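Local coordinates for Lmo0488 protein (Listeria monocytogenes serovar 1/2a, PDB 5TED) that binds shikimate through its effector-binding domain, the part crystallised here, and activates transcription of protocatechuate biosynthesis genes as a LysR-type regulator, at residues 94-97 against 98-101; 108-112 against 113-117. All blocks are in the same frame, centred on the assembly; numbering follows the deposited sequence.

In the fold
Both interactions are local turns within the effector-binding domain, which has the periplasmic-binding-protein fold of LysR-type regulators, but they serve different places. Interaction 1 closes the end of strand 94-95 with a 3-10 turn; its centre is about 22 Å from the centre of the chain, and its acidic residues lie toward solvent while Ile95 and Leu97 face the interior. Interaction 2, centred about 10 Å from the chain centre, leads from strand 104-108 into helix 115-124, and its inner side is part of the shikimate pocket. Uncharged donors, backbone N-H groups and a threonine hydroxyl, hold 94-101, whereas 108-117 adds an arginine salt bridge and shikimate bonds. Helix 115-124 connects the two: it begins in interaction 2 and packs against Leu97.

Interaction 1: residues 94-97 against 98-101; sequences SIDL and QDTA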
ATOM      1  N   SER A  94     -22.022 -16.884  -2.460  1.00 35.32           N
ATOM      2  CA  SER A  94     -21.004 -17.466  -3.321  1.00 34.17           C
ATOM      3  C   SER A  94     -21.509 -17.407  -4.753  1.00 37.89           C
ATOM      4  O   SER A  94     -22.717 -17.455  -4.996  1.00 35.25           O
ATOM      5  CB  SER A  94     -20.704 -18.918  -2.924  1.00 37.21           C
ATOM      6  OG  SER A  94     -21.795 -19.756  -3.280  1.00 36.71           O
ATOM      7  N   ILE A  95     -20.578 -17.353  -5.704  1.00 21.57           N
ATOM      8  CA  ILE A  95     -20.905 -17.199  -7.119  1.00 31.10           C
ATOM      9  C   ILE A  95     -19.876 -17.964  -7.935  1.00 22.17           C
ATOM     10  O   ILE A  95     -18.828 -18.359  -7.436  1.00 24.18           O
ATOM     11  CB  ILE A  95     -20.930 -15.717  -7.570  1.00 32.59           C
ATOM     12  CG1 ILE A  95     -19.541 -15.073  -7.416  1.00 31.00           C
ATOM     13  CG2 ILE A  95     -21.976 -14.926  -6.795  1.00 34.44           C
ATOM     14  CD1 ILE A  95     -19.428 -13.686  -8.097  1.00 28.21           C
ATOM     15  N   ASP A  96     -20.204 -18.189  -9.197  1.00 26.94           N
ATOM     16  CA  ASP A  96     -19.260 -18.620 -10.214  1.00 27.39           C
ATOM     17  C   ASP A  96     -18.661 -17.378 -10.843  1.00 29.70           C
ATOM     18  O   ASP A  96     -19.305 -16.326 -10.889  1.00 26.11           O
ATOM     19  CB  ASP A  96     -19.957 -19.458 -11.283  1.00 31.04           C
ATOM     20  CG  ASP A  96     -20.520 -20.761 -10.732  1.00 31.89           C
ATOM     21  OD1 ASP A  96     -20.036 -21.232  -9.677  1.00 30.34           O
ATOM     22  OD2 ASP A  96     -21.468 -21.296 -11.347  1.00 34.11           O
ATOM     23  N   LEU A  97     -17.405 -17.480 -11.288  1.00 24.99           N
ATOM     24  CA  LEU A  97     -16.777 -16.294 -11.866  1.00 25.47           C
ATOM     25  C   LEU A  97     -17.588 -15.770 -13.046  1.00 28.69           C
ATOM     26  O   LEU A  97     -17.705 -14.552 -13.240  1.00 22.45           O
ATOM     27  CB  LEU A  97     -15.333 -16.585 -12.280  1.00 21.74           C
ATOM     28  CG  LEU A  97     -14.410 -15.395 -12.551  1.00 31.47           C
ATOM     29  CD1 LEU A  97     -14.424 -14.435 -11.368  1.00 23.96           C
ATOM     30  CD2 LEU A  97     -12.986 -15.890 -12.811  1.00 34.06           C
ATOM     31  N   GLN A  98     -18.199 -16.673 -13.822  1.00 31.58           N
ATOM     32  CA  GLN A  98     -18.985 -16.215 -14.958  1.00 32.36           C
ATOM     33  C   GLN A  98     -20.213 -15.418 -14.527  1.00 30.60           C
ATOM     34  O   GLN A  98     -20.810 -14.732 -15.362  1.00 30.68           O
ATOM     35  CB  GLN A  98     -19.433 -17.383 -15.849  1.00 38.45           C
ATOM     36  CG  GLN A  98     -20.334 -18.396 -15.172  1.00 44.63           C
ATOM     37  CD  GLN A  98     -20.764 -19.521 -16.102  1.00 51.95           C
ATOM     38  OE1 GLN A  98     -20.222 -19.688 -17.202  1.00 52.06           O
ATOM     39  NE2 GLN A  98     -21.769 -20.279 -15.676  1.00 53.31           N
ATOM     40  N   ASP A  99     -20.621 -15.500 -13.258  1.00 24.90           N
ATOM     41  CA  ASP A  99     -21.742 -14.672 -12.818  1.00 27.06           C
ATOM     42  C   ASP A  99     -21.399 -13.188 -12.813  1.00 27.35           C
ATOM     43  O   ASP A  99     -22.303 -12.367 -12.605  1.00 23.20           O
ATOM     44  CB  ASP A  99     -22.209 -15.098 -11.418  1.00 29.35           C
ATOM     45  CG  ASP A  99     -22.779 -16.504 -11.385  1.00 33.35           C
ATOM     46  OD1 ASP A  99     -23.298 -16.963 -12.428  1.00 29.72           O
ATOM     47  OD2 ASP A  99     -22.701 -17.155 -10.313  1.00 27.46           O
ATOM     48  N   THR A 100     -20.129 -12.830 -13.027  1.00 23.06           N
ATOM     49  CA  THR A 100     -19.683 -11.435 -13.028  1.00 24.78           C
ATOM     50  C   THR A 100     -19.625 -10.833 -14.423  1.00 29.94           C
ATOM     51  O   THR A 100     -19.215  -9.673 -14.562  1.00 27.24           O
ATOM     52  CB  THR A 100     -18.288 -11.296 -12.380  1.00 22.26           C
ATOM     53  OG1 THR A 100     -17.294 -11.895 -13.225  1.00 21.78           O
ATOM     54  CG2 THR A 100     -18.248 -11.957 -11.008  1.00 23.49           C
ATOM     55  N   ALA A 101     -20.020 -11.593 -15.450  1.00 27.73           N
ATOM     56  CA  ALA A 101     -19.755 -11.198 -16.830  1.00 28.94           C
ATOM     57  C   ALA A 101     -20.288  -9.807 -17.147  1.00 24.90           C
ATOM     58  O   ALA A 101     -19.660  -9.054 -17.899  1.00 29.14           O
ATOM     59  CB  ALA A 101     -20.347 -12.226 -17.794  1.00 29.48           C
TER
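Asp99 N and Thr100 N donate in succession to Asp96 O (2.8 Å) and Leu97 O (3.0 Å), an i to i+3 pattern that turns the chain from strand 94-95 into a short 3-10 segment. The strand runs parallel to strand 165-170 at the margin of a mixed sheet in this LysR effector-binding domain, and the turn shows how side chains can finish what a 3-10 backbone begins. Asp99 returns the bond it makes with Asp96: its carboxylate, with CG beside the backbone N (chi1 -65°), folds back so that OD2 accepts a hydrogen bond from Asp96 N at 2.9 Å, approached from above the carboxylate plane. The two residues thus grip each other through one main-chain bond and one side-chain bond of opposite direction. Asp99 OD2 also lies 3.6 Å from Ile95 CB and 4.4 Å from Asp96 OD2, a proximity of like charges that may be eased by solvent and by the Asp96 N-H. Asp96 OD1, for its part, has a weak bond to Glu172 N.

On the inner side, Ile95 and Thr100 cross at about a right angle, CD1 against CG2 at 3.6 Å, while the Leu97 side chain packs among Val81, Leu121 and Phe122. Thr100 sets its hydroxyl between its own N and carbonyl carbon (chi1 69°), which turns it back to Leu97 O; the hydroxyl is also bonded to Tyr105 OH. Leu97 O therefore accepts twice from one residue: Thr100 N comes from above the carbonyl plane, and Thr100 OG1, 2.7 Å from Leu97 O, lies nearly in line with the C=O bond.

Interaction 2: residues 108-112 against 113-117; sequences FSDTS and GLRPL. With SKM ((3R,4S,5R)-3,4,5-trihydroxycyclohex-1-ene-1-carboxylic acid), chain D.
Arg115 folds back across the Ser109 to Ser112 turn to the end of strand 104-108, its chain bent at chi2 and chi3. Its CB lies near Ser112 O, the carbonyl that accepts Arg115 N in a type I beta turn; CG then passes Ser109 O at 3.4 Å, and CD comes 3.3 Å from Phe108 O and alongside Phe108 CB. NE pairs with Asp119 one turn further along helix 115-124. At the tip NH1 divides its protons, donating to Phe108 O at 3.0 Å and, in a salt bridge, to the anti lone pair of Asp110 OD1 at 2.9 Å, with the carboxylate and guanidinium planes 53° apart. A water in the guanidinium plane joins NH2 to the same Asp110 oxygen.

The other side of this helix-entry turn faces shikimate. Ser112 OG, anti to its own N (chi1 179°), caps Leu114 N at 3.2 Å and donates to ligand O7 at 2.8 Å, while Gly113 N donates to shikimate O2, a carboxylate oxygen, also at 2.8 Å. Phe108 and Leu114 meet through CE2 and CD1 beside the ligand ring. One serine hydroxyl thus bonds both the turn leading into the helix and the effector, and the start of the helix probably favours the shikimate carboxylate electrostatically.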
ATOM      1  N   PHE A 108      -6.506  -5.655 -11.594  1.00 21.37           N
ATOM      2  CA  PHE A 108      -5.091  -5.474 -11.285  1.00 21.95           C
ATOM      3  C   PHE A 108      -4.313  -5.091 -12.535  1.00 19.52           C
ATOM      4  O   PHE A 108      -4.548  -5.633 -13.618  1.00 19.68           O
ATOM      5  CB  PHE A 108      -4.498  -6.752 -10.692  1.00 16.98           C
ATOM      6  CG  PHE A 108      -4.819  -6.946  -9.233  1.00 18.95           C
ATOM      7  CD1 PHE A 108      -4.266  -6.122  -8.270  1.00 18.79           C
ATOM      8  CD2 PHE A 108      -5.713  -7.934  -8.832  1.00 17.84           C
ATOM      9  CE1 PHE A 108      -4.580  -6.288  -6.922  1.00 20.12           C
ATOM     10  CE2 PHE A 108      -6.030  -8.097  -7.497  1.00 18.45           C
ATOM     11  CZ  PHE A 108      -5.461  -7.281  -6.543  1.00 13.16           C
ATOM     12  N   SER A 109      -3.372  -4.159 -12.381  1.00 19.86           N
ATOM     13  CA  SER A 109      -2.518  -3.762 -13.495  1.00 27.36           C
ATOM     14  C   SER A 109      -1.565  -4.896 -13.870  1.00 24.84           C
ATOM     15  O   SER A 109      -1.404  -5.874 -13.143  1.00 17.77           O
ATOM     16  CB  SER A 109      -1.708  -2.518 -13.139  1.00 23.82           C
ATOM     17  OG  SER A 109      -0.914  -2.787 -12.003  1.00 37.76           O
ATOM     18  N   ASP A 110      -0.917  -4.735 -15.032  1.00 19.55           N
ATOM     19  CA  ASP A 110       0.011  -5.728 -15.566  1.00 22.24           C
ATOM     20  C   ASP A 110       1.203  -5.980 -14.655  1.00 17.97           C
ATOM     21  O   ASP A 110       1.862  -7.013 -14.798  1.00 24.42           O
ATOM     22  CB  ASP A 110       0.542  -5.283 -16.930  1.00 26.30           C
ATOM     23  CG  ASP A 110      -0.552  -5.070 -17.947  1.00 40.86           C
ATOM     24  OD1 ASP A 110      -1.642  -5.660 -17.798  1.00 43.73           O
ATOM     25  OD2 ASP A 110      -0.327  -4.290 -18.894  1.00 54.32           O
ATOM     26  N   THR A 111       1.542  -5.032 -13.778  1.00 21.69           N
ATOM     27  CA  THR A 111       2.649  -5.240 -12.852  1.00 26.43           C
ATOM     28  C   THR A 111       2.342  -6.307 -11.802  1.00 22.36           C
ATOM     29  O   THR A 111       3.264  -6.790 -11.136  1.00 21.74           O
ATOM     30  CB  THR A 111       3.006  -3.923 -12.160  1.00 26.64           C
ATOM     31  OG1 THR A 111       1.852  -3.411 -11.478  1.00 22.58           O
ATOM     32  CG2 THR A 111       3.485  -2.885 -13.175  1.00 28.31           C
ATOM     33  N   SER A 112       1.077  -6.692 -11.645  1.00 21.75           N
ATOM     34  CA  SER A 112       0.674  -7.598 -10.573  1.00 17.29           C
ATOM     35  C   SER A 112       1.044  -9.035 -10.913  1.00 17.57           C
ATOM     36  O   SER A 112       0.616  -9.566 -11.945  1.00 19.14           O
ATOM     37  CB  SER A 112      -0.830  -7.503 -10.328  1.00 21.22           C
ATOM     38  OG  SER A 112      -1.205  -8.403  -9.306  1.00 24.53           O
ATOM     39  N   GLY A 113       1.805  -9.680 -10.025  1.00 17.19           N
ATOM     40  CA  GLY A 113       2.075 -11.096 -10.163  1.00 14.80           C
ATOM     41  C   GLY A 113       0.847 -11.978 -10.033  1.00 13.46           C
ATOM     42  O   GLY A 113       0.935 -13.174 -10.332  1.00 18.91           O
ATOM     43  N   LEU A 114      -0.298 -11.417  -9.626  1.00 18.25           N
ATOM     44  CA  LEU A 114      -1.549 -12.170  -9.609  1.00 20.35           C
ATOM     45  C   LEU A 114      -2.183 -12.293 -10.991  1.00 20.63           C
ATOM     46  O   LEU A 114      -3.058 -13.143 -11.185  1.00 19.59           O
ATOM     47  CB  LEU A 114      -2.553 -11.497  -8.677  1.00 19.74           C
ATOM     48  CG  LEU A 114      -2.942 -12.188  -7.383  1.00 25.49           C
ATOM     49  CD1 LEU A 114      -4.101 -11.425  -6.764  1.00 29.66           C
ATOM     50  CD2 LEU A 114      -3.304 -13.643  -7.626  1.00 19.64           C
ATOM     51  N   ARG A 115      -1.777 -11.465 -11.961  1.00 18.76           N
ATOM     52  CA  ARG A 115      -2.529 -11.424 -13.213  1.00 22.87           C
ATOM     53  C   ARG A 115      -2.477 -12.719 -14.018  1.00 23.40           C
ATOM     54  O   ARG A 115      -3.490 -13.083 -14.625  1.00 26.81           O
ATOM     55  CB  ARG A 115      -2.065 -10.251 -14.078  1.00 22.12           C
ATOM     56  CG  ARG A 115      -2.719  -8.917 -13.687  1.00 18.99           C
ATOM     57  CD  ARG A 115      -4.188  -8.854 -14.088  1.00 20.75           C
ATOM     58  NE  ARG A 115      -4.321  -9.091 -15.519  1.00 22.24           N
ATOM     59  CZ  ARG A 115      -3.992  -8.191 -16.439  1.00 25.04           C
ATOM     60  NH1 ARG A 115      -3.535  -6.998 -16.066  1.00 26.04           N
ATOM     61  NH2 ARG A 115      -4.115  -8.486 -17.728  1.00 29.12           N
ATOM     62  N   PRO A 116      -1.354 -13.453 -14.060  1.00 23.56           N
ATOM     63  CA  PRO A 116      -1.385 -14.760 -14.746  1.00 24.03           C
ATOM     64  C   PRO A 116      -2.495 -15.682 -14.259  1.00 24.00           C
ATOM     65  O   PRO A 116      -3.249 -16.221 -15.077  1.00 21.88           O
ATOM     66  CB  PRO A 116       0.013 -15.326 -14.469  1.00 22.35           C
ATOM     67  CG  PRO A 116       0.873 -14.112 -14.388  1.00 21.35           C
ATOM     68  CD  PRO A 116       0.022 -13.067 -13.690  1.00 21.18           C
ATOM     69  N   LEU A 117      -2.623 -15.873 -12.944  1.00 23.43           N
ATOM     70  CA  LEU A 117      -3.709 -16.694 -12.409  1.00 23.11           C
ATOM     71  C   LEU A 117      -5.073 -16.115 -12.767  1.00 25.50           C
ATOM     72  O   LEU A 117      -5.957 -16.827 -13.265  1.00 26.00           O
ATOM     73  CB  LEU A 117      -3.562 -16.832 -10.890  1.00 18.03           C
ATOM     74  CG  LEU A 117      -4.688 -17.548 -10.144  1.00 17.17           C
ATOM     75  CD1 LEU A 117      -4.929 -18.930 -10.747  1.00 17.48           C
ATOM     76  CD2 LEU A 117      -4.390 -17.675  -8.661  1.00 19.84           C
TER
HETATM   77  O12 SKM D 401      -0.784  -6.717  -3.795  1.00 15.27           O
HETATM   78  C8  SKM D 401      -1.352  -6.749  -5.101  1.00 15.96           C
HETATM   79  C6  SKM D 401      -0.461  -6.316  -6.050  1.00 13.02           C
HETATM   80  O7  SKM D 401      -1.031  -6.359  -7.358  1.00 16.36           O
HETATM   81  C5  SKM D 401       0.912  -7.232  -6.136  1.00 12.35           C
HETATM   82  C4  SKM D 401       0.633  -8.668  -6.244  1.00 17.90           C
HETATM   83  C1  SKM D 401       1.695  -9.658  -6.749  1.00 17.30           C
HETATM   84  O2  SKM D 401       2.672  -9.215  -7.418  1.00 19.67           O
HETATM   85  O3  SKM D 401       1.574 -10.898  -6.511  1.00 18.72           O
HETATM   86  C10 SKM D 401      -0.791  -9.220  -5.759  1.00 13.27           C
HETATM   87  C9  SKM D 401      -1.858  -8.322  -5.441  1.00 16.11           C
HETATM   88  O11 SKM D 401      -2.519  -8.809  -4.341  1.00 14.29           O
HETATM   89  O   HOH W   1      -3.781  -6.211 -19.596  1.00 39.58           O